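Local coordinates for mobilization protein A (Pseudomonas aeruginosa, PDB 2NS6), which cleaves one DNA strand at the plasmid's origin of transfer and locally unwinds the DNA, as the relaxase of conjugative mobilization, at residues G44-F49 against D55-A60; H97-E102 against L122-R127. One frame throughout, in Å; residues are numbered along the deposited sequence.

Contact 1: G44-F49 against D55-A60; sequences GHMPEF and DYWDAA. With MN (manganese (II) ion), chain C.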
ATOM      1  N   GLY A  44      -6.132   2.630   3.737  1.00 11.85           N
ATOM      2  CA  GLY A  44      -6.378   2.575   5.168  1.00 11.30           C
ATOM      3  C   GLY A  44      -5.351   3.396   5.924  1.00 11.97           C
ATOM      4  O   GLY A  44      -4.400   3.903   5.327  1.00 12.55           O
ATOM      5  N   HIS A  45      -5.547   3.542   7.232  1.00 11.90           N
ATOM      6  CA  HIS A  45      -4.617   4.282   8.076  1.00 11.79           C
ATOM      7  C   HIS A  45      -4.333   5.720   7.653  1.00 13.75           C
ATOM      8  O   HIS A  45      -3.289   6.265   8.009  1.00 14.11           O
ATOM      9  CB  HIS A  45      -3.291   3.529   8.151  1.00  9.81           C
ATOM     10  CG  HIS A  45      -3.437   2.098   8.560  1.00  8.65           C
ATOM     11  ND1 HIS A  45      -2.670   1.092   8.022  1.00 10.02           N
ATOM     12  CD2 HIS A  45      -4.287   1.502   9.430  1.00 10.13           C
ATOM     13  CE1 HIS A  45      -3.042  -0.068   8.536  1.00  9.26           C
ATOM     14  NE2 HIS A  45      -4.020   0.153   9.391  1.00 12.37           N
ATOM     15  N   MET A  46      -5.247   6.337   6.907  1.00 12.76           N
ATOM     16  CA  MET A  46      -5.053   7.716   6.460  1.00 13.01           C
ATOM     17  C   MET A  46      -5.277   8.738   7.580  1.00 12.90           C
ATOM     18  O   MET A  46      -6.251   8.654   8.329  1.00 11.66           O
ATOM     19  CB  MET A  46      -6.000   8.037   5.299  1.00 13.17           C
ATOM     20  CG  MET A  46      -5.671   7.344   4.004  1.00 11.12           C
ATOM     21  SD  MET A  46      -4.026   7.773   3.390  1.00 15.32           S
ATOM     22  CE  MET A  46      -3.825   6.556   2.093  1.00  8.33           C
ATOM     23  N   PRO A  47      -4.371   9.722   7.703  1.00 12.94           N
ATOM     24  CA  PRO A  47      -4.488  10.756   8.736  1.00 14.36           C
ATOM     25  C   PRO A  47      -5.683  11.657   8.462  1.00 14.86           C
ATOM     26  O   PRO A  47      -6.158  11.759   7.324  1.00 13.87           O
ATOM     27  CB  PRO A  47      -3.146  11.492   8.654  1.00 13.56           C
ATOM     28  CG  PRO A  47      -2.751  11.320   7.229  1.00 13.11           C
ATOM     29  CD  PRO A  47      -3.122   9.879   6.944  1.00 11.50           C
ATOM     30  N   GLU A  48      -6.165  12.310   9.511  1.00 16.63           N
ATOM     31  CA  GLU A  48      -7.335  13.177   9.415  1.00 18.82           C
ATOM     32  C   GLU A  48      -7.335  14.222   8.290  1.00 19.08           C
ATOM     33  O   GLU A  48      -8.385  14.492   7.719  1.00 18.80           O
ATOM     34  CB  GLU A  48      -7.572  13.854  10.773  1.00 21.69           C
ATOM     35  CG  GLU A  48      -8.715  14.873  10.809  1.00 27.70           C
ATOM     36  CD  GLU A  48     -10.050  14.308  10.330  1.00 30.53           C
ATOM     37  OE1 GLU A  48     -10.500  13.266  10.863  1.00 29.81           O
ATOM     38  OE2 GLU A  48     -10.651  14.925   9.422  1.00 33.91           O
ATOM     39  N   PHE A  49      -6.187  14.801   7.953  1.00 17.49           N
ATOM     40  CA  PHE A  49      -6.184  15.811   6.895  1.00 18.18           C
ATOM     41  C   PHE A  49      -6.576  15.259   5.517  1.00 18.86           C
ATOM     42  O   PHE A  49      -6.904  16.019   4.610  1.00 20.33           O
ATOM     43  CB  PHE A  49      -4.818  16.515   6.824  1.00 17.11           C
ATOM     44  CG  PHE A  49      -3.755  15.730   6.099  1.00 18.56           C
ATOM     45  CD1 PHE A  49      -3.773  15.624   4.712  1.00 17.73           C
ATOM     46  CD2 PHE A  49      -2.734  15.102   6.805  1.00 18.91           C
ATOM     47  CE1 PHE A  49      -2.788  14.905   4.035  1.00 18.95           C
ATOM     48  CE2 PHE A  49      -1.743  14.379   6.138  1.00 17.74           C
ATOM     49  CZ  PHE A  49      -1.771  14.282   4.751  1.00 16.62           C
ATOM     50  N   ASP A  55      -5.396  12.512  -1.760  1.00 13.32           N
ATOM     51  CA  ASP A  55      -4.907  13.686  -1.040  1.00 13.83           C
ATOM     52  C   ASP A  55      -3.604  13.363  -0.308  1.00 12.85           C
ATOM     53  O   ASP A  55      -2.721  14.212  -0.202  1.00 15.32           O
ATOM     54  CB  ASP A  55      -5.958  14.206  -0.042  1.00 12.41           C
ATOM     55  CG  ASP A  55      -7.282  14.553  -0.707  1.00 13.70           C
ATOM     56  OD1 ASP A  55      -7.295  14.919  -1.903  1.00 13.50           O
ATOM     57  OD2 ASP A  55      -8.324  14.475  -0.022  1.00 14.15           O
ATOM     58  N   TYR A  56      -3.468  12.134   0.183  1.00 12.58           N
ATOM     59  CA  TYR A  56      -2.255  11.751   0.897  1.00 11.49           C
ATOM     60  C   TYR A  56      -1.064  11.673  -0.059  1.00 13.82           C
ATOM     61  O   TYR A  56       0.035  12.145   0.249  1.00 16.68           O
ATOM     62  CB  TYR A  56      -2.445  10.393   1.585  1.00 11.00           C
ATOM     63  CG  TYR A  56      -1.287   9.989   2.469  1.00  9.79           C
ATOM     64  CD1 TYR A  56      -1.220  10.409   3.797  1.00 10.47           C
ATOM     65  CD2 TYR A  56      -0.241   9.216   1.969  1.00  9.29           C
ATOM     66  CE1 TYR A  56      -0.146  10.076   4.605  1.00 11.50           C
ATOM     67  CE2 TYR A  56       0.846   8.874   2.770  1.00 10.91           C
ATOM     68  CZ  TYR A  56       0.887   9.309   4.087  1.00 12.33           C
ATOM     69  OH  TYR A  56       1.956   8.988   4.892  1.00 13.50           O
ATOM     70  N   TRP A  57      -1.277  11.075  -1.223  1.00 13.95           N
ATOM     71  CA  TRP A  57      -0.209  10.938  -2.195  1.00 13.03           C
ATOM     72  C   TRP A  57       0.178  12.277  -2.812  1.00 13.11           C
ATOM     73  O   TRP A  57       1.343  12.487  -3.172  1.00 12.18           O
ATOM     74  CB  TRP A  57      -0.622   9.925  -3.260  1.00 11.63           C
ATOM     75  CG  TRP A  57      -1.003   8.620  -2.622  1.00 11.38           C
ATOM     76  CD1 TRP A  57      -2.229   8.028  -2.635  1.00  9.13           C
ATOM     77  CD2 TRP A  57      -0.154   7.777  -1.832  1.00 10.31           C
ATOM     78  NE1 TRP A  57      -2.202   6.863  -1.902  1.00 12.13           N
ATOM     79  CE2 TRP A  57      -0.936   6.683  -1.403  1.00 10.50           C
ATOM     80  CE3 TRP A  57       1.200   7.835  -1.454  1.00 11.20           C
ATOM     81  CZ2 TRP A  57      -0.416   5.656  -0.598  1.00 10.10           C
ATOM     82  CZ3 TRP A  57       1.717   6.817  -0.658  1.00  8.97           C
ATOM     83  CH2 TRP A  57       0.905   5.736  -0.243  1.00 11.11           C
ATOM     84  N   ASP A  58      -0.793  13.181  -2.918  1.00 15.69           N
ATOM     85  CA  ASP A  58      -0.530  14.521  -3.453  1.00 18.41           C
ATOM     86  C   ASP A  58       0.462  15.212  -2.512  1.00 18.11           C
ATOM     87  O   ASP A  58       1.449  15.794  -2.958  1.00 20.25           O
ATOM     88  CB  ASP A  58      -1.813  15.373  -3.505  1.00 18.62           C
ATOM     89  CG  ASP A  58      -2.739  15.016  -4.671  1.00 21.87           C
ATOM     90  OD1 ASP A  58      -2.253  14.626  -5.756  1.00 23.82           O
ATOM     91  OD2 ASP A  58      -3.975  15.160  -4.500  1.00 20.17           O
ATOM     92  N   ALA A  59       0.180  15.152  -1.211  1.00 18.29           N
ATOM     93  CA  ALA A  59       1.037  15.776  -0.200  1.00 19.70           C
ATOM     94  C   ALA A  59       2.422  15.148  -0.241  1.00 19.97           C
ATOM     95  O   ALA A  59       3.434  15.850  -0.273  1.00 20.51           O
ATOM     96  CB  ALA A  59       0.424  15.609   1.197  1.00 17.92           C
ATOM     97  N   ALA A  60       2.466  13.821  -0.231  1.00 18.50           N
ATOM     98  CA  ALA A  60       3.741  13.127  -0.284  1.00 16.31           C
ATOM     99  C   ALA A  60       4.579  13.686  -1.442  1.00 16.29           C
ATOM    100  O   ALA A  60       5.751  13.985  -1.261  1.00 15.83           O
ATOM    101  CB  ALA A  60       3.508  11.631  -0.466  1.00 13.63           C
TER
HETATM  102 MN    MN C1002      -5.353  -1.214  10.829  1.00 35.46          MN
HETATM  103  O   HOH W   1      -3.862  -2.048  12.654  1.00 20.13           O
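Tyr56 meets three side chains of the loop 44-49 in turn, one through sulfur and two through carbon. The first is a Met-aromatic contact: Met46 SD lies 4.3 Å from the centroid of the Tyr56 ring, 37° off its normal, while closing on the root of the side chain, 3.6 Å from Tyr56 CB. A bend in the thioether chain (chi2 -60°) brings the sulfur there and carries Met46 CE on toward the indole, 4.3 Å from Trp57 NE1, a nitrogen already hydrogen-bonded to Thr107.

The rest is apolar. Pro47 brings CG and CD against the CD1-CE1 bond of the phenol, the side chains crossing at about a right angle, with Pro47 CD 3.7 Å from Tyr56 CD1. Phe49 holds its CG between the backbone N and the carbonyl carbon (chi1 80°), which turns the ring in over the helix: Phe49 CZ reaches Tyr56 CD1 at 4.0 Å, and Phe49 CE1 approaches the methyl Ala59 CB at 4.3 Å.

Polar ends look elsewhere. The hydroxyl of Tyr56 is hydrogen-bonded to Trp139, and His45 NE2 binds a manganese ion at 2.4 Å, a site shared with Gln96. The whole is a strand-to-helix connection folded back onto the helix it leads into, in which the chain leaving edge strand 38-44 of the antiparallel relaxase sheet packs onto the first turns of helix 53-63.

Contact 2: H97-E102 against L122-R127; sequences HLTGAE and LMISER. With MN (manganese (II) ion), chain D.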
ATOM      1  N   HIS A  97      -1.522  -7.052   7.437  1.00 14.62           N
ATOM      2  CA  HIS A  97      -0.371  -7.756   7.955  1.00 15.84           C
ATOM      3  C   HIS A  97       0.898  -6.923   7.840  1.00 16.09           C
ATOM      4  O   HIS A  97       1.725  -6.934   8.737  1.00 17.40           O
ATOM      5  CB  HIS A  97      -0.169  -9.078   7.218  1.00 15.77           C
ATOM      6  CG  HIS A  97       0.977  -9.884   7.750  1.00 17.15           C
ATOM      7  ND1 HIS A  97       0.897 -10.607   8.920  1.00 17.89           N
ATOM      8  CD2 HIS A  97       2.247 -10.022   7.307  1.00 17.18           C
ATOM      9  CE1 HIS A  97       2.071 -11.153   9.179  1.00 19.37           C
ATOM     10  NE2 HIS A  97       2.908 -10.811   8.217  1.00 21.85           N
ATOM     11  N   LEU A  98       1.045  -6.194   6.740  1.00 16.35           N
ATOM     12  CA  LEU A  98       2.233  -5.381   6.526  1.00 14.83           C
ATOM     13  C   LEU A  98       2.174  -3.942   7.067  1.00 14.39           C
ATOM     14  O   LEU A  98       3.214  -3.337   7.307  1.00 18.09           O
ATOM     15  CB  LEU A  98       2.555  -5.339   5.023  1.00 15.35           C
ATOM     16  CG  LEU A  98       2.850  -6.669   4.306  1.00 16.96           C
ATOM     17  CD1 LEU A  98       3.109  -6.425   2.814  1.00 16.28           C
ATOM     18  CD2 LEU A  98       4.059  -7.332   4.942  1.00 17.82           C
ATOM     19  N   THR A  99       0.974  -3.408   7.288  1.00 10.93           N
ATOM     20  CA  THR A  99       0.805  -2.014   7.723  1.00 10.07           C
ATOM     21  C   THR A  99      -0.000  -1.811   9.010  1.00 12.15           C
ATOM     22  O   THR A  99      -0.107  -0.686   9.513  1.00 10.01           O
ATOM     23  CB  THR A  99       0.041  -1.237   6.664  1.00 10.58           C
ATOM     24  OG1 THR A  99      -1.311  -1.707   6.648  1.00 11.81           O
ATOM     25  CG2 THR A  99       0.660  -1.459   5.275  1.00 11.92           C
ATOM     26  N   GLY A 100      -0.569  -2.896   9.525  1.00  9.66           N
ATOM     27  CA  GLY A 100      -1.413  -2.825  10.703  1.00 12.72           C
ATOM     28  C   GLY A 100      -0.809  -2.515  12.055  1.00 15.46           C
ATOM     29  O   GLY A 100      -1.445  -1.860  12.889  1.00 17.61           O
ATOM     30  N   ALA A 101       0.408  -2.983  12.286  1.00 16.28           N
ATOM     31  CA  ALA A 101       1.082  -2.750  13.552  1.00 15.00           C
ATOM     32  C   ALA A 101       1.338  -1.258  13.758  1.00 15.93           C
ATOM     33  O   ALA A 101       0.914  -0.676  14.752  1.00 14.94           O
ATOM     34  CB  ALA A 101       2.400  -3.507  13.570  1.00 14.44           C
ATOM     35  N   GLU A 102       2.015  -0.645  12.792  1.00 16.04           N
ATOM     36  CA  GLU A 102       2.375   0.769  12.862  1.00 14.71           C
ATOM     37  C   GLU A 102       1.442   1.720  12.127  1.00 15.02           C
ATOM     38  O   GLU A 102       1.767   2.897  11.955  1.00 14.98           O
ATOM     39  CB  GLU A 102       3.795   0.956  12.319  1.00 15.13           C
ATOM     40  CG  GLU A 102       4.832   0.099  13.022  1.00 17.15           C
ATOM     41  CD  GLU A 102       6.241   0.419  12.592  1.00 18.18           C
ATOM     42  OE1 GLU A 102       6.655  -0.009  11.497  1.00 19.80           O
ATOM     43  OE2 GLU A 102       6.936   1.116  13.349  1.00 23.58           O
ATOM     44  N   LEU A 122       0.049  -2.789  -4.238  1.00 14.50           N
ATOM     45  CA  LEU A 122      -0.112  -2.195  -2.920  1.00 15.69           C
ATOM     46  C   LEU A 122       1.008  -1.215  -2.618  1.00 16.12           C
ATOM     47  O   LEU A 122       2.182  -1.583  -2.609  1.00 18.42           O
ATOM     48  CB  LEU A 122      -0.168  -3.313  -1.865  1.00 14.30           C
ATOM     49  CG  LEU A 122      -0.320  -3.085  -0.354  1.00 17.08           C
ATOM     50  CD1 LEU A 122       1.041  -3.159   0.268  1.00 18.92           C
ATOM     51  CD2 LEU A 122      -1.023  -1.786  -0.027  1.00 11.64           C
ATOM     52  N   MET A 123       0.652   0.046  -2.408  1.00 16.46           N
ATOM     53  CA  MET A 123       1.663   1.036  -2.085  1.00 15.84           C
ATOM     54  C   MET A 123       1.548   1.391  -0.618  1.00 15.20           C
ATOM     55  O   MET A 123       0.462   1.672  -0.104  1.00 15.89           O
ATOM     56  CB  MET A 123       1.552   2.270  -2.997  1.00 17.11           C
ATOM     57  CG  MET A 123       0.158   2.734  -3.323  1.00 18.84           C
ATOM     58  SD  MET A 123       0.078   3.818  -4.822  1.00 18.32           S
ATOM     59  CE  MET A 123       0.893   5.342  -4.230  1.00 18.47           C
ATOM     60  N   ILE A 124       2.691   1.335   0.054  1.00 15.18           N
ATOM     61  CA  ILE A 124       2.788   1.601   1.481  1.00 13.68           C
ATOM     62  C   ILE A 124       3.644   2.808   1.784  1.00 15.34           C
ATOM     63  O   ILE A 124       4.785   2.904   1.326  1.00 13.96           O
ATOM     64  CB  ILE A 124       3.424   0.415   2.202  1.00 14.92           C
ATOM     65  CG1 ILE A 124       2.740  -0.878   1.762  1.00 13.56           C
ATOM     66  CG2 ILE A 124       3.334   0.608   3.705  1.00 12.07           C
ATOM     67  CD1 ILE A 124       3.305  -2.104   2.432  1.00 16.63           C
ATOM     68  N   SER A 125       3.084   3.732   2.558  1.00 16.66           N
ATOM     69  CA  SER A 125       3.799   4.937   2.964  1.00 16.87           C
ATOM     70  C   SER A 125       4.532   4.576   4.250  1.00 17.36           C
ATOM     71  O   SER A 125       3.924   4.070   5.196  1.00 16.85           O
ATOM     72  CB  SER A 125       2.809   6.068   3.242  1.00 18.66           C
ATOM     73  OG  SER A 125       3.448   7.144   3.903  1.00 19.71           O
ATOM     74  N   GLU A 126       5.833   4.837   4.286  1.00 17.43           N
ATOM     75  CA  GLU A 126       6.631   4.515   5.460  1.00 16.82           C
ATOM     76  C   GLU A 126       6.596   5.591   6.534  1.00 17.45           C
ATOM     77  O   GLU A 126       7.637   6.035   7.021  1.00 19.61           O
ATOM     78  CB  GLU A 126       8.071   4.221   5.042  1.00 16.91           C
ATOM     79  CG  GLU A 126       8.220   2.896   4.317  1.00 16.30           C
ATOM     80  CD  GLU A 126       9.502   2.825   3.516  1.00 17.54           C
ATOM     81  OE1 GLU A 126      10.267   1.858   3.696  1.00 18.20           O
ATOM     82  OE2 GLU A 126       9.735   3.744   2.706  1.00 20.49           O
ATOM     83  N   ARG A 127       5.380   5.994   6.894  1.00 14.48           N
ATOM     84  CA  ARG A 127       5.136   6.998   7.923  1.00 14.96           C
ATOM     85  C   ARG A 127       4.189   6.364   8.922  1.00 16.06           C
ATOM     86  O   ARG A 127       3.168   5.795   8.549  1.00 15.80           O
ATOM     87  CB  ARG A 127       4.479   8.246   7.321  1.00 15.40           C
ATOM     88  CG  ARG A 127       5.377   9.016   6.363  1.00 14.76           C
ATOM     89  CD  ARG A 127       6.347   9.914   7.132  1.00 16.73           C
ATOM     90  NE  ARG A 127       7.333  10.549   6.263  1.00 14.83           N
ATOM     91  CZ  ARG A 127       8.105  11.563   6.633  1.00 15.21           C
ATOM     92  NH1 ARG A 127       7.998  12.059   7.857  1.00 15.84           N
ATOM     93  NH2 ARG A 127       8.991  12.072   5.790  1.00 15.07           N
TER
HETATM   94 MN    MN D1003      -1.285 -11.538   9.573  1.00 69.74          MN
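Thr99 sets its methyl against both branches of Ile124, with Thr99 CG2 3.7 Å from Ile124 CG2 and 3.9 Å from Ile124 CD1. The two side chains slant across each other, and the one methyl thus sits against the two methyls of the isoleucine. The rotation of Thr99 (chi1 70°) divides its branches: CG2 faces the strand, while OG1 turns back to the helix and is hydrogen-bonded to the carbonyl oxygen of Ala95, which satisfies this buried hydroxyl.

Leu98 adds a looser touch through the base of its side chain, Leu98 CB standing 4.2 Å from Ile124 CD1. That methyl reaches so far because the isoleucine chain is fully extended at chi2 (-180°). Here the C-terminal part of helix 84-99 lies on one face of the five-stranded antiparallel sheet, over the central strand 117-124, as in the helix-on-sheet layers of the relaxase fold. Tyr106 of the adjoining strand also touches Thr99, so this part of the helix rests on two strands. Met123 points to the other face of the sheet, where it packs on helix 18-26.

His97, which takes no part in the packing on the strand, binds a manganese ion through His97 ND1 at 2.5 Å.

Both contacts are essentially apolar, yet they differ in depth and make-up. Contact 2 is buried near the middle of the chain and relies on aliphatic branches between the C-terminal part of a helix and the central strand; contact 1, partly buried and farther out, gathers sulfur, proline and aromatic rings where a loop meets a helix beside the edge strand. Their segments also touch directly. Tyr56 OH lies 2.6 Å from Ser125 OG, a probable hydrogen bond, tying helix 53-63 to the residue just past strand 117-124, and Trp57 CD2 packs 3.6 Å from Met123 CE. His45 of contact 1 reaches over to Thr99, so its manganese site joins the two contacts, whereas the His97 site does not.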